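PDB 4DQA: uncharacterized protein, which is of unknown function but probably binds carbohydrate, pairing an N-terminal DUF1735 domain with a concanavalin A-like lectin/glucanase domain. Local coordinates for residues I169-N178 with R190-K201. Numbering follows the deposited sequence.
Sequences INVDYFLDNN and RIGDAGGGITPK
N178 and I191 form an antiparallel hydrogen-bonded pair, I191 N giving to N178 O (2.9 Å) and N178 N to I191 O (2.8 Å). The carboxamide of N178 turns back on the same pair: its ND2 also reaches I191 O, at 2.8 Å, from the opposite face of the carbonyl to N178 N, so two donors grip this one oxygen. L175 N meets an in-plane lone pair of N178 OD1 at 2.9 Å, while ND2 gives a further bond to L175 O, so L175 holds both ends of the amide and limits its rotation. Further along, A194 N bonds D176 O almost straight (169°), while a chi1 of 177° extends the N177 amide alongside D193, where ND2 reaches D193 OD1 (3.0 Å) from above the carboxylate plane. The same nitrogen packs, without a hydrogen bond, over one face of the steeply inclined R190 guanidinium (planes 73° apart), whose NE is salt-bridged to E205 on strand 203-208. On the apolar side I191 forks: CD1 meets I169 CD1 tip to tip at 3.9 Å and passes V171 CG2, whereas CG2 touches F174 CE1 (3.7 Å). The F174 ring is backed by V171 CG1 over its centre. The N178-I191 bridge lies where the loop after strand 163-171 enters strand 178-180 and the chain turns a corner past strand 187-190, in the concanavalin A-like beta-sandwich domain.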
ATOM      1  N   ILE A 169      10.534  -9.092   1.190  1.00 11.32           N
ATOM      2  CA  ILE A 169      11.622  -9.837   1.822  1.00 10.49           C
ATOM      3  C   ILE A 169      12.955  -9.162   1.580  1.00  9.59           C
ATOM      4  O   ILE A 169      13.177  -8.461   0.605  1.00 11.53           O
ATOM      5  CB  ILE A 169      11.710 -11.310   1.327  1.00 11.05           C
ATOM      6  CG1 ILE A 169      12.107 -11.365  -0.148  1.00 13.72           C
ATOM      7  CG2 ILE A 169      10.391 -12.015   1.594  1.00 12.60           C
ATOM      8  CD1 ILE A 169      12.409 -12.780  -0.613  1.00 15.71           C
ATOM      9  N   ASN A 170      13.856  -9.402   2.529  1.00 10.28           N
ATOM     10  CA  ASN A 170      15.224  -8.919   2.465  1.00 11.75           C
ATOM     11  C   ASN A 170      16.093  -9.987   3.087  1.00 11.94           C
ATOM     12  O   ASN A 170      16.026 -10.242   4.288  1.00 12.59           O
ATOM     13  CB  ASN A 170      15.359  -7.597   3.216  1.00 12.45           C
ATOM     14  CG  ASN A 170      16.715  -6.965   3.040  1.00 15.22           C
ATOM     15  OD1 ASN A 170      17.724  -7.656   3.022  1.00 14.33           O
ATOM     16  ND2 ASN A 170      16.744  -5.648   2.864  1.00 17.30           N
ATOM     17  N   VAL A 171      16.885 -10.648   2.252  1.00 11.63           N
ATOM     18  CA  VAL A 171      17.643 -11.813   2.677  1.00 11.24           C
ATOM     19  C   VAL A 171      19.009 -11.428   3.243  1.00 12.93           C
ATOM     20  O   VAL A 171      19.780 -10.706   2.595  1.00 13.37           O
ATOM     21  CB  VAL A 171      17.862 -12.750   1.472  1.00 13.12           C
ATOM     22  CG1 VAL A 171      18.609 -13.994   1.888  1.00 14.06           C
ATOM     23  CG2 VAL A 171      16.540 -13.135   0.855  1.00 15.34           C
ATOM     24  N   ASP A 172      19.318 -11.934   4.441  1.00 11.83           N
ATOM     25  CA  ASP A 172      20.631 -11.728   5.025  1.00 13.48           C
ATOM     26  C   ASP A 172      21.685 -12.622   4.369  1.00 14.13           C
ATOM     27  O   ASP A 172      22.808 -12.178   4.053  1.00 14.66           O
ATOM     28  CB  ASP A 172      20.610 -11.983   6.535  1.00 12.78           C
ATOM     29  CG  ASP A 172      19.938 -10.862   7.324  1.00 16.55           C
ATOM     30  OD1 ASP A 172      19.967  -9.700   6.884  1.00 18.88           O
ATOM     31  OD2 ASP A 172      19.420 -11.153   8.416  1.00 19.35           O
ATOM     32  N   TYR A 173      21.334 -13.895   4.215  1.00 11.78           N
ATOM     33  CA  TYR A 173      22.157 -14.861   3.510  1.00 12.34           C
ATOM     34  C   TYR A 173      21.316 -16.046   3.087  1.00 12.40           C
ATOM     35  O   TYR A 173      20.259 -16.325   3.660  1.00 12.27           O
ATOM     36  CB  TYR A 173      23.332 -15.337   4.367  1.00 12.83           C
ATOM     37  CG  TYR A 173      23.021 -16.070   5.650  1.00 14.57           C
ATOM     38  CD1 TYR A 173      22.836 -15.380   6.829  1.00 16.09           C
ATOM     39  CD2 TYR A 173      23.025 -17.462   5.692  1.00 15.44           C
ATOM     40  CE1 TYR A 173      22.628 -16.061   8.027  1.00 15.91           C
ATOM     41  CE2 TYR A 173      22.831 -18.153   6.884  1.00 16.81           C
ATOM     42  CZ  TYR A 173      22.628 -17.449   8.037  1.00 17.29           C
ATOM     43  OH  TYR A 173      22.483 -18.187   9.211  1.00 18.44           O
ATOM     44  N   PHE A 174      21.802 -16.745   2.067  1.00 13.74           N
ATOM     45  CA  PHE A 174      21.125 -17.898   1.513  1.00 13.32           C
ATOM     46  C   PHE A 174      21.829 -19.168   1.961  1.00 13.85           C
ATOM     47  O   PHE A 174      23.037 -19.346   1.760  1.00 15.76           O
ATOM     48  CB  PHE A 174      21.148 -17.871  -0.027  1.00 13.21           C
ATOM     49  CG  PHE A 174      20.453 -16.688  -0.641  1.00 13.92           C
ATOM     50  CD1 PHE A 174      19.087 -16.682  -0.861  1.00 15.08           C
ATOM     51  CD2 PHE A 174      21.193 -15.584  -1.037  1.00 17.52           C
ATOM     52  CE1 PHE A 174      18.462 -15.561  -1.402  1.00 16.09           C
ATOM     53  CE2 PHE A 174      20.580 -14.482  -1.591  1.00 20.46           C
ATOM     54  CZ  PHE A 174      19.232 -14.463  -1.787  1.00 16.56           C
ATOM     55  N   LEU A 175      21.060 -20.042   2.588  1.00 13.82           N
ATOM     56  CA  LEU A 175      21.460 -21.427   2.724  1.00 13.58           C
ATOM     57  C   LEU A 175      20.907 -22.214   1.529  1.00 13.92           C
ATOM     58  O   LEU A 175      20.391 -21.622   0.584  1.00 13.51           O
ATOM     59  CB  LEU A 175      20.961 -21.973   4.066  1.00 15.02           C
ATOM     60  CG  LEU A 175      21.619 -21.279   5.270  1.00 16.35           C
ATOM     61  CD1 LEU A 175      21.094 -21.826   6.592  1.00 22.20           C
ATOM     62  CD2 LEU A 175      23.148 -21.401   5.268  1.00 19.59           C
ATOM     63  N   ASP A 176      21.010 -23.542   1.547  1.00 14.35           N
ATOM     64  CA  ASP A 176      20.626 -24.325   0.373  1.00 15.04           C
ATOM     65  C   ASP A 176      19.146 -24.173   0.023  1.00 13.92           C
ATOM     66  O   ASP A 176      18.765 -24.217  -1.140  1.00 14.37           O
ATOM     67  CB  ASP A 176      20.882 -25.825   0.597  1.00 17.44           C
ATOM     68  CG  ASP A 176      22.330 -26.223   0.427  1.00 24.96           C
ATOM     69  OD1 ASP A 176      23.124 -25.428  -0.096  1.00 24.60           O
ATOM     70  OD2 ASP A 176      22.656 -27.389   0.790  1.00 28.01           O
ATOM     71  N   ASN A 177      18.304 -24.038   1.046  1.00 14.00           N
ATOM     72  CA  ASN A 177      16.850 -24.016   0.887  1.00 13.03           C
ATOM     73  C   ASN A 177      16.324 -23.123   2.013  1.00 13.36           C
ATOM     74  O   ASN A 177      16.539 -23.452   3.189  1.00 14.55           O
ATOM     75  CB  ASN A 177      16.343 -25.455   0.974  1.00 14.76           C
ATOM     76  CG  ASN A 177      14.850 -25.564   0.894  1.00 13.29           C
ATOM     77  OD1 ASN A 177      14.117 -24.697   1.361  1.00 14.45           O
ATOM     78  ND2 ASN A 177      14.379 -26.655   0.283  1.00 15.67           N
ATOM     79  N   ASN A 178      15.668 -22.021   1.648  1.00 12.80           N
ATOM     80  CA  ASN A 178      15.279 -20.946   2.555  1.00 12.20           C
ATOM     81  C   ASN A 178      13.759 -20.766   2.470  1.00 12.36           C
ATOM     82  O   ASN A 178      13.257 -20.354   1.444  1.00 12.47           O
ATOM     83  CB  ASN A 178      15.983 -19.672   2.118  1.00 12.38           C
ATOM     84  CG  ASN A 178      17.481 -19.872   1.982  1.00 11.23           C
ATOM     85  OD1 ASN A 178      18.210 -19.819   2.961  1.00 13.69           O
ATOM     86  ND2 ASN A 178      17.941 -20.125   0.747  1.00 12.72           N
ATOM     87  N   ARG A 190       9.716 -20.857  -1.608  1.00 12.90           N
ATOM     88  CA  ARG A 190      11.029 -20.861  -0.979  1.00 12.47           C
ATOM     89  C   ARG A 190      12.049 -20.249  -1.917  1.00 14.43           C
ATOM     90  O   ARG A 190      11.753 -19.931  -3.073  1.00 14.62           O
ATOM     91  CB  ARG A 190      11.426 -22.294  -0.625  1.00 14.06           C
ATOM     92  CG  ARG A 190      11.624 -23.206  -1.816  1.00 15.31           C
ATOM     93  CD  ARG A 190      11.746 -24.674  -1.387  1.00 16.56           C
ATOM     94  NE  ARG A 190      12.013 -25.565  -2.513  1.00 15.78           N
ATOM     95  CZ  ARG A 190      11.859 -26.889  -2.461  1.00 16.45           C
ATOM     96  NH1 ARG A 190      11.441 -27.474  -1.338  1.00 19.03           N
ATOM     97  NH2 ARG A 190      12.105 -27.611  -3.531  1.00 18.80           N
ATOM     98  N   ILE A 191      13.261 -20.072  -1.396  1.00 13.00           N
ATOM     99  CA  ILE A 191      14.389 -19.674  -2.238  1.00 12.65           C
ATOM    100  C   ILE A 191      15.408 -20.784  -2.097  1.00 13.24           C
ATOM    101  O   ILE A 191      15.912 -21.052  -0.996  1.00 12.96           O
ATOM    102  CB  ILE A 191      15.032 -18.344  -1.813  1.00 11.66           C
ATOM    103  CG1 ILE A 191      13.956 -17.280  -1.560  1.00 17.70           C
ATOM    104  CG2 ILE A 191      15.975 -17.905  -2.911  1.00 15.56           C
ATOM    105  CD1 ILE A 191      14.491 -16.008  -0.937  1.00 20.17           C
ATOM    106  N   GLY A 192      15.674 -21.463  -3.206  1.00 13.09           N
ATOM    107  CA  GLY A 192      16.662 -22.514  -3.252  1.00 13.26           C
ATOM    108  C   GLY A 192      16.204 -23.910  -2.911  1.00 14.52           C
ATOM    109  O   GLY A 192      15.320 -24.112  -2.080  1.00 14.30           O
ATOM    110  N   ASP A 193      16.827 -24.877  -3.565  1.00 15.20           N
ATOM    111  CA  ASP A 193      16.826 -26.254  -3.044  1.00 14.73           C
ATOM    112  C   ASP A 193      18.139 -26.903  -3.466  1.00 16.97           C
ATOM    113  O   ASP A 193      18.167 -27.938  -4.144  1.00 19.15           O
ATOM    114  CB  ASP A 193      15.625 -27.048  -3.549  1.00 15.35           C
ATOM    115  CG  ASP A 193      15.520 -28.407  -2.871  1.00 18.48           C
ATOM    116  OD1 ASP A 193      15.810 -28.486  -1.654  1.00 19.79           O
ATOM    117  OD2 ASP A 193      15.151 -29.381  -3.552  1.00 22.05           O
ATOM    118  N   ALA A 194      19.245 -26.281  -3.092  1.00 15.44           N
ATOM    119  CA  ALA A 194      20.535 -26.634  -3.690  1.00 16.46           C
ATOM    120  C   ALA A 194      21.035 -28.017  -3.333  1.00 22.60           C
ATOM    121  O   ALA A 194      21.872 -28.585  -4.067  1.00 25.45           O
ATOM    122  CB  ALA A 194      21.570 -25.579  -3.333  1.00 21.51           C
ATOM    123  N   GLY A 195      20.562 -28.558  -2.214  1.00 21.75           N
ATOM    124  CA  GLY A 195      20.854 -29.946  -1.877  1.00 27.44           C
ATOM    125  C   GLY A 195      20.392 -30.933  -2.932  1.00 34.61           C
ATOM    126  O   GLY A 195      20.945 -32.028  -3.040  1.00 35.19           O
ATOM    127  N   GLY A 196      19.367 -30.554  -3.700  1.00 29.91           N
ATOM    128  CA  GLY A 196      18.831 -31.383  -4.769  1.00 34.98           C
ATOM    129  C   GLY A 196      19.561 -31.214  -6.089  1.00 40.94           C
ATOM    130  O   GLY A 196      19.294 -31.932  -7.063  1.00 44.68           O
ATOM    131  N   GLY A 197      20.480 -30.257  -6.129  1.00 30.28           N
ATOM    132  CA  GLY A 197      21.398 -30.114  -7.248  1.00 38.81           C
ATOM    133  C   GLY A 197      20.764 -29.539  -8.498  1.00 37.98           C
ATOM    134  O   GLY A 197      21.395 -29.531  -9.556  1.00 44.73           O
ATOM    135  N   ILE A 198      19.531 -29.045  -8.381  1.00 29.37           N
ATOM    136  CA  ILE A 198      18.827 -28.492  -9.528  1.00 35.43           C
ATOM    137  C   ILE A 198      18.558 -27.003  -9.343  1.00 27.59           C
ATOM    138  O   ILE A 198      18.835 -26.200 -10.238  1.00 34.22           O
ATOM    139  CB  ILE A 198      17.482 -29.207  -9.766  1.00 40.69           C
ATOM    140  CG1 ILE A 198      17.708 -30.687 -10.077  1.00 50.66           C
ATOM    141  CG2 ILE A 198      16.741 -28.558 -10.915  1.00 43.15           C
ATOM    142  CD1 ILE A 198      18.547 -30.916 -11.301  1.00 55.53           C
ATOM    143  N   THR A 199      18.014 -26.633  -8.185  1.00 23.71           N
ATOM    144  CA  THR A 199      17.615 -25.255  -7.939  1.00 18.89           C
ATOM    145  C   THR A 199      18.665 -24.528  -7.093  1.00 17.12           C
ATOM    146  O   THR A 199      18.851 -24.826  -5.919  1.00 18.37           O
ATOM    147  CB  THR A 199      16.272 -25.227  -7.208  1.00 17.37           C
ATOM    148  OG1 THR A 199      15.304 -25.906  -8.014  1.00 21.25           O
ATOM    149  CG2 THR A 199      15.819 -23.804  -6.955  1.00 18.19           C
ATOM    150  N   PRO A 200      19.352 -23.545  -7.685  1.00 15.70           N
ATOM    151  CA  PRO A 200      20.386 -22.803  -6.950  1.00 14.52           C
ATOM    152  C   PRO A 200      19.840 -22.137  -5.706  1.00 14.92           C
ATOM    153  O   PRO A 200      18.642 -21.813  -5.660  1.00 15.19           O
ATOM    154  CB  PRO A 200      20.883 -21.780  -7.978  1.00 21.59           C
ATOM    155  CG  PRO A 200      20.536 -22.382  -9.289  1.00 21.94           C
ATOM    156  CD  PRO A 200      19.229 -23.078  -9.073  1.00 18.26           C
ATOM    157  N   LYS A 201      20.719 -21.927  -4.722  1.00 16.02           N
ATOM    158  CA  LYS A 201      20.340 -21.476  -3.380  1.00 13.85           C
ATOM    159  C   LYS A 201      19.601 -20.146  -3.358  1.00 14.74           C
ATOM    160  O   LYS A 201      18.877 -19.846  -2.424  1.00 14.20           O
ATOM    161  CB  LYS A 201      21.584 -21.328  -2.507  1.00 15.57           C
ATOM    162  CG  LYS A 201      22.541 -20.227  -2.983  1.00 19.10           C
ATOM    163  CD  LYS A 201      23.844 -20.153  -2.171  1.00 21.38           C
ATOM    164  CE  LYS A 201      24.774 -19.066  -2.783  1.00 39.09           C
ATOM    165  NZ  LYS A 201      26.091 -18.886  -2.085  1.00 46.28           N
TER